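Local structure of methyltransferase (Streptococcus mutans, 2B78) at residues A96-N101 and S364-N369; L177-S182 and D198-R203; G190-I195 and F220-A225; I328-A333 and L378-I383. The protein is probably an S-adenosylmethionine-dependent methyltransferase that may act on RNA, though its substrate is not known. All coordinates share one frame; numbering follows the deposited sequence.

Contact 1: residues A96-N101 and S364-N369; sequences AYRLFN and SDFAVN
R98 and D365 bring an edge strand, 96-101, against the irregular loop 364-369, their CA atoms 5.2 Å apart, where the strand is broken by a classic beta bulge: L99 and F100 both face I112 of the neighbouring strand. The backbone N of R98 gives an almost straight hydrogen bond (177°) to D365 OD2, 2.9 Å long, using the anti lone pair. D365 can reach back to it because its CG stands between its own backbone N and carbonyl carbon (chi1 54°), and its other oxygen, OD1, is left to form a salt bridge with R200. R98 bends at its third torsion and crosses one face of the F366 ring at about a right angle. Its CD makes a CH-pi contact 3.9 Å from the ring centroid, and its guanidinium follows, CZ lying 3.3 Å from F366 CE1 with the two planes 29° apart. F366 is the centre of an inverse gamma turn. The guanidinium is held at its edges too: NE pairs with D113, while NH1 donates to N101 OD1 at 2.7 Å. N101 passes the bonds on, ND2 donating to A367 O at 2.8 Å. An amide suits this place because it accepts on one side and donates on the other. With the ring covering one guanidinium face, the buried arginine charge is met by D113 and N101 OD1, which would probably offset the cost of burial.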
loop_
_atom_site.group_PDB
_atom_site.type_symbol
_atom_site.label_atom_id
_atom_site.label_comp_id
_atom_site.label_asym_id
_atom_site.label_seq_id
_atom_site.Cartn_x
_atom_site.Cartn_y
_atom_site.Cartn_z
ATOM N N ALA A 96 -0.545 -14.449 2.056
ATOM C CA ALA A 96 -0.528 -13.147 2.705
ATOM C C ALA A 96 -1.263 -12.199 1.774
ATOM O O ALA A 96 -0.876 -12.041 0.622
ATOM C CB ALA A 96 0.916 -12.670 2.940
ATOM N N TYR A 97 -2.336 -11.590 2.269
ATOM C CA TYR A 97 -3.128 -10.656 1.477
ATOM C C TYR A 97 -3.964 -9.800 2.414
ATOM O O TYR A 97 -4.021 -10.067 3.616
ATOM C CB TYR A 97 -4.020 -11.414 0.484
ATOM C CG TYR A 97 -4.978 -12.405 1.120
ATOM C CD1 TYR A 97 -6.294 -12.046 1.409
ATOM C CD2 TYR A 97 -4.562 -13.701 1.443
ATOM C CE1 TYR A 97 -7.171 -12.953 2.000
ATOM C CE2 TYR A 97 -5.435 -14.614 2.041
ATOM C CZ TYR A 97 -6.733 -14.231 2.315
ATOM O OH TYR A 97 -7.594 -15.124 2.917
ATOM N N ARG A 98 -4.615 -8.770 1.886
ATOM C CA ARG A 98 -5.410 -7.894 2.744
ATOM C C ARG A 98 -6.847 -8.366 2.977
ATOM O O ARG A 98 -7.568 -8.676 2.029
ATOM C CB ARG A 98 -5.411 -6.470 2.186
ATOM C CG ARG A 98 -6.311 -5.504 2.958
ATOM C CD ARG A 98 -5.794 -4.078 2.893
ATOM N NE ARG A 98 -4.530 -3.940 3.609
ATOM C CZ ARG A 98 -3.904 -2.786 3.813
ATOM N NH1 ARG A 98 -4.421 -1.653 3.358
ATOM N NH2 ARG A 98 -2.756 -2.770 4.475
ATOM N N LEU A 99 -7.257 -8.393 4.245
ATOM C CA LEU A 99 -8.606 -8.825 4.629
ATOM C C LEU A 99 -9.622 -7.684 4.709
ATOM O O LEU A 99 -10.820 -7.889 4.475
ATOM C CB LEU A 99 -8.557 -9.542 5.986
ATOM C CG LEU A 99 -7.707 -10.812 6.102
ATOM C CD1 LEU A 99 -7.793 -11.356 7.533
ATOM C CD2 LEU A 99 -8.195 -11.871 5.111
ATOM N N PHE A 100 -9.150 -6.482 5.031
ATOM C CA PHE A 100 -10.037 -5.326 5.179
ATOM C C PHE A 100 -9.267 -4.074 4.793
ATOM O O PHE A 100 -8.152 -3.860 5.266
ATOM C CB PHE A 100 -10.499 -5.224 6.637
ATOM C CG PHE A 100 -11.771 -4.441 6.823
ATOM C CD1 PHE A 100 -13.009 -5.067 6.726
ATOM C CD2 PHE A 100 -11.730 -3.073 7.088
ATOM C CE1 PHE A 100 -14.190 -4.344 6.889
ATOM C CE2 PHE A 100 -12.903 -2.344 7.249
ATOM C CZ PHE A 100 -14.135 -2.982 7.150
ATOM N N ASN A 101 -9.853 -3.241 3.939
ATOM C CA ASN A 101 -9.160 -2.034 3.495
ATOM C C ASN A 101 -9.971 -0.757 3.595
ATOM O O ASN A 101 -10.511 -0.269 2.602
ATOM C CB ASN A 101 -8.676 -2.215 2.054
ATOM C CG ASN A 101 -7.710 -1.124 1.618
ATOM O OD1 ASN A 101 -6.777 -0.758 2.352
ATOM N ND2 ASN A 101 -7.916 -0.610 0.409
ATOM N N SER A 364 -7.531 -6.435 -6.036
ATOM C CA SER A 364 -8.844 -6.615 -5.407
ATOM C C SER A 364 -8.929 -6.737 -3.886
ATOM O O SER A 364 -9.954 -6.360 -3.290
ATOM C CB SER A 364 -9.548 -7.816 -6.033
ATOM O OG SER A 364 -8.837 -9.000 -5.737
ATOM N N ASP A 365 -7.889 -7.270 -3.251
ATOM C CA ASP A 365 -7.918 -7.402 -1.796
ATOM C C ASP A 365 -7.742 -6.046 -1.131
ATOM O O ASP A 365 -8.230 -5.822 -0.026
ATOM C CB ASP A 365 -6.873 -8.415 -1.301
ATOM C CG ASP A 365 -5.473 -8.117 -1.786
ATOM O OD1 ASP A 365 -5.316 -7.713 -2.954
ATOM O OD2 ASP A 365 -4.521 -8.322 -0.996
ATOM N N PHE A 366 -7.034 -5.139 -1.792
ATOM C CA PHE A 366 -6.887 -3.788 -1.258
ATOM C C PHE A 366 -8.083 -3.063 -1.872
ATOM O O PHE A 366 -7.933 -2.187 -2.729
ATOM C CB PHE A 366 -5.563 -3.171 -1.723
ATOM C CG PHE A 366 -4.372 -3.602 -0.903
ATOM C CD1 PHE A 366 -3.807 -2.734 0.027
ATOM C CD2 PHE A 366 -3.826 -4.875 -1.053
ATOM C CE1 PHE A 366 -2.714 -3.127 0.796
ATOM C CE2 PHE A 366 -2.731 -5.282 -0.288
ATOM C CZ PHE A 366 -2.174 -4.401 0.640
ATOM N N ALA A 367 -9.276 -3.475 -1.440
ATOM C CA ALA A 367 -10.539 -2.941 -1.941
ATOM C C ALA A 367 -10.615 -1.430 -2.006
ATOM O O ALA A 367 -10.281 -0.719 -1.055
ATOM C CB ALA A 367 -11.714 -3.486 -1.112
ATOM N N VAL A 368 -11.063 -0.934 -3.149
ATOM C CA VAL A 368 -11.203 0.498 -3.316
ATOM C C VAL A 368 -12.683 0.849 -3.267
ATOM O O VAL A 368 -13.541 0.014 -3.547
ATOM C CB VAL A 368 -10.637 0.958 -4.673
ATOM C CG1 VAL A 368 -9.134 0.709 -4.727
ATOM C CG2 VAL A 368 -11.337 0.214 -5.799
ATOM N N ASN A 369 -12.978 2.083 -2.880
ATOM C CA ASN A 369 -14.351 2.547 -2.863
ATOM C C ASN A 369 -14.544 2.995 -4.315
ATOM O O ASN A 369 -13.896 3.943 -4.761
ATOM C CB ASN A 369 -14.495 3.726 -1.894
ATOM C CG ASN A 369 -15.886 4.313 -1.897
ATOM O OD1 ASN A 369 -16.756 3.879 -2.657
ATOM N ND2 ASN A 369 -16.106 5.315 -1.050
#

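Contact 2: residues L177-S182 and D198-R203; sequences LENGIS and DQRQVR
E178 and R203 form a side-on salt bridge. NE of R203 donates to E178 OE1 at 2.7 Å and NH2 donates to E178 OE2 over the same distance, each bond at 162° and each on a syn lone pair. Carboxylate and guanidinium are only 12° from coplanar, so the paired bonds fix the rotation of both groups. The R203 NH2 group also donates to F196 O, and the C atom of Q199 lies over one guanidinium face. A glutamate suits the strand end because its side chain, extended beyond CG, spans the gap to the helix. R200, one turn earlier, lends E178 its aliphatic part: CB is 3.4 Å from E178 OE2, and CG packs on the carboxylate carbon. Its guanidinium turns elsewhere, forming a salt bridge with D365, but a water joins the two residues, donating to E178 OE2 at 2.7 Å and accepting from R200 NH1 at 2.8 Å. Behind this shell, Q199 is the N-cap of helix 200-210, and E178 opens a type I' turn in which N179 and G180 take left-handed backbone angles. The arrangement is that of a two-stranded beta hairpin, 174-185, whose tight turn is tied to the first turn of a helix by a bidentate arginine-carboxylate pair.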
loop_
_atom_site.group_PDB
_atom_site.type_symbol
_atom_site.label_atom_id
_atom_site.label_comp_id
_atom_site.label_asym_id
_atom_site.label_seq_id
_atom_site.Cartn_x
_atom_site.Cartn_y
_atom_site.Cartn_z
ATOM N N LEU A 177 3.883 -17.031 1.371
ATOM C CA LEU A 177 3.955 -17.320 -0.046
ATOM C C LEU A 177 3.102 -16.300 -0.778
ATOM O O LEU A 177 2.040 -15.906 -0.285
ATOM C CB LEU A 177 3.416 -18.727 -0.322
ATOM C CG LEU A 177 3.961 -19.521 -1.511
ATOM C CD1 LEU A 177 5.372 -19.998 -1.191
ATOM C CD2 LEU A 177 3.059 -20.723 -1.787
ATOM N N GLU A 178 3.581 -15.857 -1.940
ATOM C CA GLU A 178 2.840 -14.908 -2.775
ATOM C C GLU A 178 3.147 -15.262 -4.220
ATOM O O GLU A 178 4.309 -15.256 -4.629
ATOM C CB GLU A 178 3.270 -13.463 -2.512
ATOM C CG GLU A 178 2.338 -12.424 -3.153
ATOM C CD GLU A 178 2.945 -11.030 -3.193
ATOM O OE1 GLU A 178 3.864 -10.805 -4.012
ATOM O OE2 GLU A 178 2.506 -10.161 -2.410
ATOM N N ASN A 179 2.100 -15.565 -4.988
ATOM C CA ASN A 179 2.260 -15.952 -6.383
ATOM C C ASN A 179 3.095 -17.222 -6.442
ATOM O O ASN A 179 3.776 -17.487 -7.430
ATOM C CB ASN A 179 2.957 -14.842 -7.167
ATOM C CG ASN A 179 2.127 -13.583 -7.264
ATOM O OD1 ASN A 179 2.648 -12.473 -7.121
ATOM N ND2 ASN A 179 0.834 -13.740 -7.524
ATOM N N GLY A 180 3.071 -17.997 -5.366
ATOM C CA GLY A 180 3.832 -19.232 -5.363
ATOM C C GLY A 180 5.303 -19.164 -5.004
ATOM O O GLY A 180 5.995 -20.173 -5.109
ATOM N N ILE A 181 5.804 -17.997 -4.615
ATOM C CA ILE A 181 7.207 -17.898 -4.212
ATOM C C ILE A 181 7.262 -17.355 -2.782
ATOM O O ILE A 181 6.292 -16.752 -2.291
ATOM C CB ILE A 181 8.053 -17.031 -5.187
ATOM C CG1 ILE A 181 7.708 -15.558 -5.052
ATOM C CG2 ILE A 181 7.815 -17.500 -6.636
ATOM C CD1 ILE A 181 8.754 -14.653 -5.702
ATOM N N SER A 182 8.379 -17.588 -2.097
ATOM C CA SER A 182 8.516 -17.172 -0.699
ATOM C C SER A 182 9.087 -15.789 -0.469
ATOM O O SER A 182 9.928 -15.316 -1.234
ATOM C CB SER A 182 9.381 -18.187 0.062
ATOM O OG SER A 182 8.806 -19.482 0.021
ATOM N N ASP A 198 0.317 -4.787 -1.581
ATOM C CA ASP A 198 -0.409 -4.188 -2.695
ATOM C C ASP A 198 0.313 -4.276 -4.039
ATOM O O ASP A 198 -0.303 -4.101 -5.083
ATOM C CB ASP A 198 -0.792 -2.727 -2.390
ATOM C CG ASP A 198 0.385 -1.884 -1.926
ATOM O OD1 ASP A 198 1.474 -1.984 -2.515
ATOM O OD2 ASP A 198 0.203 -1.102 -0.964
ATOM N N GLN A 199 1.609 -4.565 -4.033
ATOM C CA GLN A 199 2.347 -4.675 -5.297
ATOM C C GLN A 199 2.448 -6.111 -5.822
ATOM O O GLN A 199 3.268 -6.416 -6.709
ATOM C CB GLN A 199 3.745 -4.081 -5.122
ATOM C CG GLN A 199 3.688 -2.657 -4.604
ATOM C CD GLN A 199 5.046 -2.039 -4.383
ATOM O OE1 GLN A 199 5.867 -2.562 -3.622
ATOM N NE2 GLN A 199 5.294 -0.903 -5.042
ATOM N N ARG A 200 1.596 -6.981 -5.290
ATOM C CA ARG A 200 1.591 -8.397 -5.666
ATOM C C ARG A 200 1.474 -8.677 -7.154
ATOM O O ARG A 200 2.129 -9.573 -7.673
ATOM C CB ARG A 200 0.451 -9.129 -4.959
ATOM C CG ARG A 200 0.299 -10.588 -5.394
ATOM C CD ARG A 200 -0.745 -11.315 -4.555
ATOM N NE ARG A 200 -2.080 -10.787 -4.795
ATOM C CZ ARG A 200 -2.732 -9.944 -3.997
ATOM N NH1 ARG A 200 -2.188 -9.510 -2.872
ATOM N NH2 ARG A 200 -3.940 -9.531 -4.343
ATOM N N GLN A 201 0.625 -7.930 -7.844
ATOM C CA GLN A 201 0.440 -8.189 -9.263
ATOM C C GLN A 201 1.612 -7.677 -10.095
ATOM O O GLN A 201 1.847 -8.158 -11.195
ATOM C CB GLN A 201 -0.906 -7.609 -9.718
ATOM C CG GLN A 201 -2.055 -8.134 -8.835
ATOM C CD GLN A 201 -3.434 -7.743 -9.316
ATOM O OE1 GLN A 201 -3.592 -6.839 -10.138
ATOM N NE2 GLN A 201 -4.449 -8.413 -8.786
ATOM N N VAL A 202 2.368 -6.721 -9.561
ATOM C CA VAL A 202 3.530 -6.208 -10.280
ATOM C C VAL A 202 4.619 -7.270 -10.156
ATOM O O VAL A 202 5.332 -7.564 -11.124
ATOM C CB VAL A 202 4.049 -4.877 -9.682
ATOM C CG1 VAL A 202 5.207 -4.362 -10.520
ATOM C CG2 VAL A 202 2.932 -3.838 -9.645
ATOM N N ARG A 203 4.752 -7.842 -8.957
ATOM C CA ARG A 203 5.732 -8.898 -8.736
ATOM C C ARG A 203 5.341 -10.125 -9.559
ATOM O O ARG A 203 6.209 -10.853 -10.030
ATOM C CB ARG A 203 5.833 -9.260 -7.250
ATOM C CG ARG A 203 6.604 -8.233 -6.423
ATOM C CD ARG A 203 6.844 -8.700 -4.994
ATOM N NE ARG A 203 5.602 -8.761 -4.219
ATOM C CZ ARG A 203 5.092 -7.740 -3.540
ATOM N NH1 ARG A 203 5.716 -6.569 -3.528
ATOM N NH2 ARG A 203 3.954 -7.889 -2.876
HETATM O O HOH W 1 -0.025 -10.511 -1.435
#

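Contact 3: residues G190-I195 and F220-A225; sequences GLMTGI and FSYTAA
The hydroxyl of T223 donates to G194 O over 2.6 Å, the shorter of two hydrogen bonds that hold the loop 190-195 to the loop 220-225. The hydroxyl lies 28° out of the carbonyl plane, and T223 OG1 sits between its backbone N and carbonyl carbon (chi1 64°), which leaves CG2 to lie 3.6 Å above the centre of the Y222 ring. The second bond comes from the other end of the same glycine: G194 N donates to Y222 OH at 2.9 Å, bent to 131°. Glycine suits these backbone angles, at which a CB would be jammed against T193 O; Y222 CE2 lies 3.5 Å from G194 C. Both loops belong to the Rossmann-type methyltransferase fold; 220-225 links strand 215-219 to helix 225-232, whose N-cap is A224. Y222 N is hydrogen-bonded to D242, which binds S-adenosylhomocysteine, so this contact borders the cofactor site. M192 comes to the side of the ring opposite T223 CG2 in an oblique Met-aromatic contact, SD 4.4 Å from the Y222 centroid. A bend at its third torsion brings CE to 3.6 Å from Y222 CE1, an approach that a flexible, unbranched thioether makes easily. M192 also lies about 5 Å, side chain to side chain, from R246, another ligand-binding residue. I195 CG1 only loosely meets A225 CB, while I195 N, at the edge of the tyrosine ring, is buried without a polar partner.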
loop_
_atom_site.group_PDB
_atom_site.type_symbol
_atom_site.label_atom_id
_atom_site.label_comp_id
_atom_site.label_asym_id
_atom_site.label_seq_id
_atom_site.Cartn_x
_atom_site.Cartn_y
_atom_site.Cartn_z
ATOM N N GLY A 190 8.625 -2.179 13.902
ATOM C CA GLY A 190 8.343 -0.926 13.224
ATOM C C GLY A 190 6.995 -0.927 12.529
ATOM O O GLY A 190 6.172 -1.810 12.765
ATOM N N LEU A 191 6.774 0.061 11.668
ATOM C CA LEU A 191 5.518 0.195 10.938
ATOM C C LEU A 191 5.388 -0.741 9.746
ATOM O O LEU A 191 4.279 -1.133 9.388
ATOM C CB LEU A 191 5.338 1.636 10.442
ATOM C CG LEU A 191 5.032 2.726 11.471
ATOM C CD1 LEU A 191 4.837 4.055 10.755
ATOM C CD2 LEU A 191 3.780 2.359 12.255
ATOM N N MET A 192 6.512 -1.100 9.132
ATOM C CA MET A 192 6.483 -1.967 7.959
ATOM C C MET A 192 6.709 -3.433 8.286
ATOM O O MET A 192 7.179 -3.771 9.370
ATOM C CB MET A 192 7.501 -1.465 6.936
ATOM C CG MET A 192 7.258 -0.002 6.567
ATOM S SD MET A 192 8.461 0.630 5.394
ATOM C CE MET A 192 9.941 0.651 6.469
ATOM N N THR A 193 6.386 -4.296 7.325
ATOM C CA THR A 193 6.478 -5.737 7.502
ATOM C C THR A 193 7.469 -6.486 6.621
ATOM O O THR A 193 7.490 -7.713 6.648
ATOM C CB THR A 193 5.121 -6.367 7.239
ATOM O OG1 THR A 193 4.810 -6.214 5.845
ATOM C CG2 THR A 193 4.056 -5.692 8.067
ATOM N N GLY A 194 8.261 -5.776 5.822
ATOM C CA GLY A 194 9.217 -6.456 4.961
ATOM C C GLY A 194 8.716 -6.583 3.537
ATOM O O GLY A 194 9.464 -6.961 2.634
ATOM N N ILE A 195 7.435 -6.298 3.332
ATOM C CA ILE A 195 6.864 -6.374 2.000
ATOM C C ILE A 195 5.601 -5.524 1.911
ATOM O O ILE A 195 4.932 -5.264 2.924
ATOM C CB ILE A 195 6.535 -7.844 1.609
ATOM C CG1 ILE A 195 6.174 -7.919 0.118
ATOM C CG2 ILE A 195 5.347 -8.359 2.418
ATOM C CD1 ILE A 195 6.118 -9.345 -0.434
ATOM N N PHE A 220 15.222 2.186 -4.460
ATOM C CA PHE A 220 14.390 2.283 -3.248
ATOM C C PHE A 220 13.821 0.880 -3.017
ATOM O O PHE A 220 12.644 0.702 -2.691
ATOM C CB PHE A 220 13.238 3.280 -3.442
ATOM C CG PHE A 220 13.687 4.693 -3.700
ATOM C CD1 PHE A 220 14.165 5.488 -2.662
ATOM C CD2 PHE A 220 13.645 5.225 -4.988
ATOM C CE1 PHE A 220 14.607 6.803 -2.901
ATOM C CE2 PHE A 220 14.080 6.535 -5.243
ATOM C CZ PHE A 220 14.564 7.325 -4.194
ATOM N N SER A 221 14.693 -0.110 -3.190
ATOM C CA SER A 221 14.375 -1.536 -3.075
ATOM C C SER A 221 13.687 -2.021 -1.794
ATOM O O SER A 221 12.926 -2.993 -1.831
ATOM C CB SER A 221 15.663 -2.330 -3.261
ATOM O OG SER A 221 16.584 -1.941 -2.258
ATOM N N TYR A 222 13.974 -1.355 -0.677
ATOM C CA TYR A 222 13.425 -1.690 0.643
ATOM C C TYR A 222 13.948 -3.052 1.097
ATOM O O TYR A 222 14.925 -3.109 1.864
ATOM C CB TYR A 222 11.884 -1.638 0.634
ATOM C CG TYR A 222 11.263 -2.000 1.970
ATOM C CD1 TYR A 222 11.832 -1.570 3.168
ATOM C CD2 TYR A 222 10.148 -2.839 2.035
ATOM C CE1 TYR A 222 11.308 -1.981 4.406
ATOM C CE2 TYR A 222 9.623 -3.256 3.261
ATOM C CZ TYR A 222 10.210 -2.826 4.438
ATOM O OH TYR A 222 9.723 -3.278 5.640
ATOM N N THR A 223 13.324 -4.144 0.648
ATOM C CA THR A 223 13.826 -5.467 0.989
ATOM C C THR A 223 14.040 -6.249 -0.306
ATOM O O THR A 223 14.183 -7.473 -0.306
ATOM C CB THR A 223 12.887 -6.250 1.941
ATOM O OG1 THR A 223 11.635 -6.516 1.299
ATOM C CG2 THR A 223 12.657 -5.452 3.211
ATOM N N ALA A 224 14.071 -5.512 -1.411
ATOM C CA ALA A 224 14.306 -6.077 -2.737
ATOM C C ALA A 224 13.292 -7.128 -3.177
ATOM O O ALA A 224 13.643 -8.061 -3.904
ATOM C CB ALA A 224 15.711 -6.662 -2.797
ATOM N N ALA A 225 12.037 -6.990 -2.747
ATOM C CA ALA A 225 11.028 -7.964 -3.155
ATOM C C ALA A 225 10.854 -7.992 -4.685
ATOM O O ALA A 225 10.565 -9.049 -5.253
ATOM C CB ALA A 225 9.694 -7.663 -2.473
#

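Contact 4: residues I328-A333 and L378-I383; sequences IASTNA and LKVFTI
A329 and F381 are an antiparallel hydrogen-bonded pair, and T331 with K379 is the next, in two strands whose directions are 172° apart. Backbone bonds carry the pairing. A329 N donates to F381 O and F381 N to A329 O, both 2.8 Å, while the T331-K379 pair is a little longer, with T331 N to K379 O at 3.1 Å. Between these rungs, at the non-hydrogen-bonded pairs I328-T382 and S330-V380, CA-H groups of I328, S330 and V380 approach carbonyl oxygens of the opposite strand.

Apolar contacts divide between the two faces. On one, I328 CG2 meets V380 CG1 at 3.6 Å, and the other branch of V380, CG2, packs on the side chain of S330, whose hydroxyl bonds to D292. Branched residues suit these strands, since their forked side chains can touch two neighbours at once. On the other face are A329, T331, K379 and F381. The small A329 touches Y310 of helix 306-319 and I345 of helix 338-349, and F381 turns its ring from A329 to meet Y356 edge-to-face.

Polar side chains gather where the strand ends. K379 lies alongside T331, then bends at its third and fourth torsions (-85° and -67°) to place NZ near A333 O in a weak hydrogen bond; its stronger partner is Y377 O. T331 OG1 accepts from A333 N, making an ST turn. N332 OD1, 3.0 Å from L378 CD1, is buried without a polar partner. The buried ammonium group, by contrast, is met by backbone carbonyls, which would probably stabilise its charge.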
loop_
_atom_site.group_PDB
_atom_site.type_symbol
_atom_site.label_atom_id
_atom_site.label_comp_id
_atom_site.label_asym_id
_atom_site.label_seq_id
_atom_site.Cartn_x
_atom_site.Cartn_y
_atom_site.Cartn_z
ATOM N N ILE A 328 9.668 0.974 -14.813
ATOM C CA ILE A 328 8.465 0.619 -14.074
ATOM C C ILE A 328 8.426 1.689 -12.988
ATOM O O ILE A 328 9.183 1.633 -12.022
ATOM C CB ILE A 328 8.585 -0.784 -13.461
ATOM C CG1 ILE A 328 8.648 -1.814 -14.588
ATOM C CG2 ILE A 328 7.386 -1.083 -12.549
ATOM C CD1 ILE A 328 8.811 -3.244 -14.121
ATOM N N ALA A 329 7.586 2.699 -13.199
ATOM C CA ALA A 329 7.452 3.813 -12.260
ATOM C C ALA A 329 6.289 3.575 -11.320
ATOM O O ALA A 329 5.115 3.607 -11.726
ATOM C CB ALA A 329 7.242 5.131 -13.023
ATOM N N SER A 330 6.626 3.361 -10.053
ATOM C CA SER A 330 5.646 3.086 -9.022
ATOM C C SER A 330 5.606 4.139 -7.919
ATOM O O SER A 330 6.594 4.827 -7.648
ATOM C CB SER A 330 5.936 1.709 -8.413
ATOM O OG SER A 330 5.294 1.547 -7.169
ATOM N N THR A 331 4.444 4.281 -7.298
ATOM C CA THR A 331 4.275 5.224 -6.197
ATOM C C THR A 331 3.025 4.840 -5.429
ATOM O O THR A 331 2.045 4.378 -6.024
ATOM C CB THR A 331 4.126 6.692 -6.686
ATOM O OG1 THR A 331 3.982 7.558 -5.549
ATOM C CG2 THR A 331 2.897 6.851 -7.574
ATOM N N ASN A 332 3.071 5.009 -4.110
ATOM C CA ASN A 332 1.929 4.703 -3.247
ATOM C C ASN A 332 1.395 6.004 -2.658
ATOM O O ASN A 332 0.604 5.981 -1.712
ATOM C CB ASN A 332 2.337 3.778 -2.091
ATOM C CG ASN A 332 2.442 2.322 -2.502
ATOM O OD1 ASN A 332 1.494 1.743 -3.037
ATOM N ND2 ASN A 332 3.592 1.714 -2.235
ATOM N N ALA A 333 1.831 7.133 -3.219
ATOM C CA ALA A 333 1.413 8.458 -2.743
ATOM C C ALA A 333 -0.073 8.705 -2.971
ATOM O O ALA A 333 -0.504 8.910 -4.108
ATOM C CB ALA A 333 2.224 9.538 -3.433
ATOM N N LEU A 378 -2.230 3.260 -5.200
ATOM C CA LEU A 378 -1.104 2.684 -5.917
ATOM C C LEU A 378 -1.209 3.012 -7.399
ATOM O O LEU A 378 -2.276 2.900 -7.998
ATOM C CB LEU A 378 -1.069 1.165 -5.717
ATOM C CG LEU A 378 0.035 0.352 -6.396
ATOM C CD1 LEU A 378 1.404 0.784 -5.875
ATOM C CD2 LEU A 378 -0.177 -1.118 -6.107
ATOM N N LYS A 379 -0.094 3.444 -7.977
ATOM C CA LYS A 379 -0.041 3.768 -9.397
ATOM C C LYS A 379 1.282 3.240 -9.918
ATOM O O LYS A 379 2.344 3.643 -9.444
ATOM C CB LYS A 379 -0.117 5.281 -9.603
ATOM C CG LYS A 379 -1.462 5.883 -9.242
ATOM C CD LYS A 379 -1.391 7.385 -9.127
ATOM C CE LYS A 379 -0.936 7.799 -7.740
ATOM N NZ LYS A 379 -1.972 7.455 -6.727
ATOM N N VAL A 380 1.227 2.314 -10.869
ATOM C CA VAL A 380 2.451 1.757 -11.427
ATOM C C VAL A 380 2.368 1.807 -12.937
ATOM O O VAL A 380 1.487 1.185 -13.544
ATOM C CB VAL A 380 2.677 0.297 -10.969
ATOM C CG1 VAL A 380 4.040 -0.195 -11.441
ATOM C CG2 VAL A 380 2.586 0.214 -9.444
ATOM N N PHE A 381 3.282 2.566 -13.536
ATOM C CA PHE A 381 3.338 2.721 -14.982
ATOM C C PHE A 381 4.500 1.946 -15.569
ATOM O O PHE A 381 5.631 2.059 -15.094
ATOM C CB PHE A 381 3.513 4.195 -15.349
ATOM C CG PHE A 381 2.231 4.974 -15.391
ATOM C CD1 PHE A 381 1.253 4.672 -16.332
ATOM C CD2 PHE A 381 2.022 6.033 -14.514
ATOM C CE1 PHE A 381 0.076 5.423 -16.405
ATOM C CE2 PHE A 381 0.850 6.794 -14.575
ATOM C CZ PHE A 381 -0.127 6.485 -15.529
ATOM N N THR A 382 4.221 1.146 -16.593
ATOM C CA THR A 382 5.263 0.390 -17.275
ATOM C C THR A 382 5.441 1.142 -18.590
ATOM O O THR A 382 4.505 1.237 -19.385
ATOM C CB THR A 382 4.826 -1.069 -17.538
ATOM O OG1 THR A 382 4.652 -1.749 -16.286
ATOM C CG2 THR A 382 5.887 -1.802 -18.352
ATOM N N ILE A 383 6.640 1.683 -18.800
ATOM C CA ILE A 383 6.947 2.486 -19.982
ATOM C C ILE A 383 8.132 1.977 -20.795
ATOM O O ILE A 383 9.187 1.667 -20.235
ATOM C CB ILE A 383 7.271 3.933 -19.563
ATOM C CG1 ILE A 383 6.139 4.481 -18.695
ATOM C CG2 ILE A 383 7.509 4.793 -20.793
ATOM C CD1 ILE A 383 6.504 5.731 -17.930
#

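In the fold
Contacts 2, 3 and 4 belong to the Rossmann-type methyltransferase region, whereas contact 1 ties its loop 364-369 to the separate five-stranded sheet that begins with strand 96-101. Contact 4 joins two neighbours of the seven-stranded sheet; contacts 2 and 3, centres 14 Å apart, gather at helix 200-210 and the loops leading into it and into helix 225-232. Along the chain contacts 2 and 3 alternate, both between the segments of contact 1; contact 4 opens after them and alternates with contact 1. The D365-R200 salt bridge joins contacts 1 and 2, and V202 packing on V380 joins contacts 2 and 4. Residues 190-203 thus lie between the central sheet, the hairpin and the loop 364-369, beside the cofactor site.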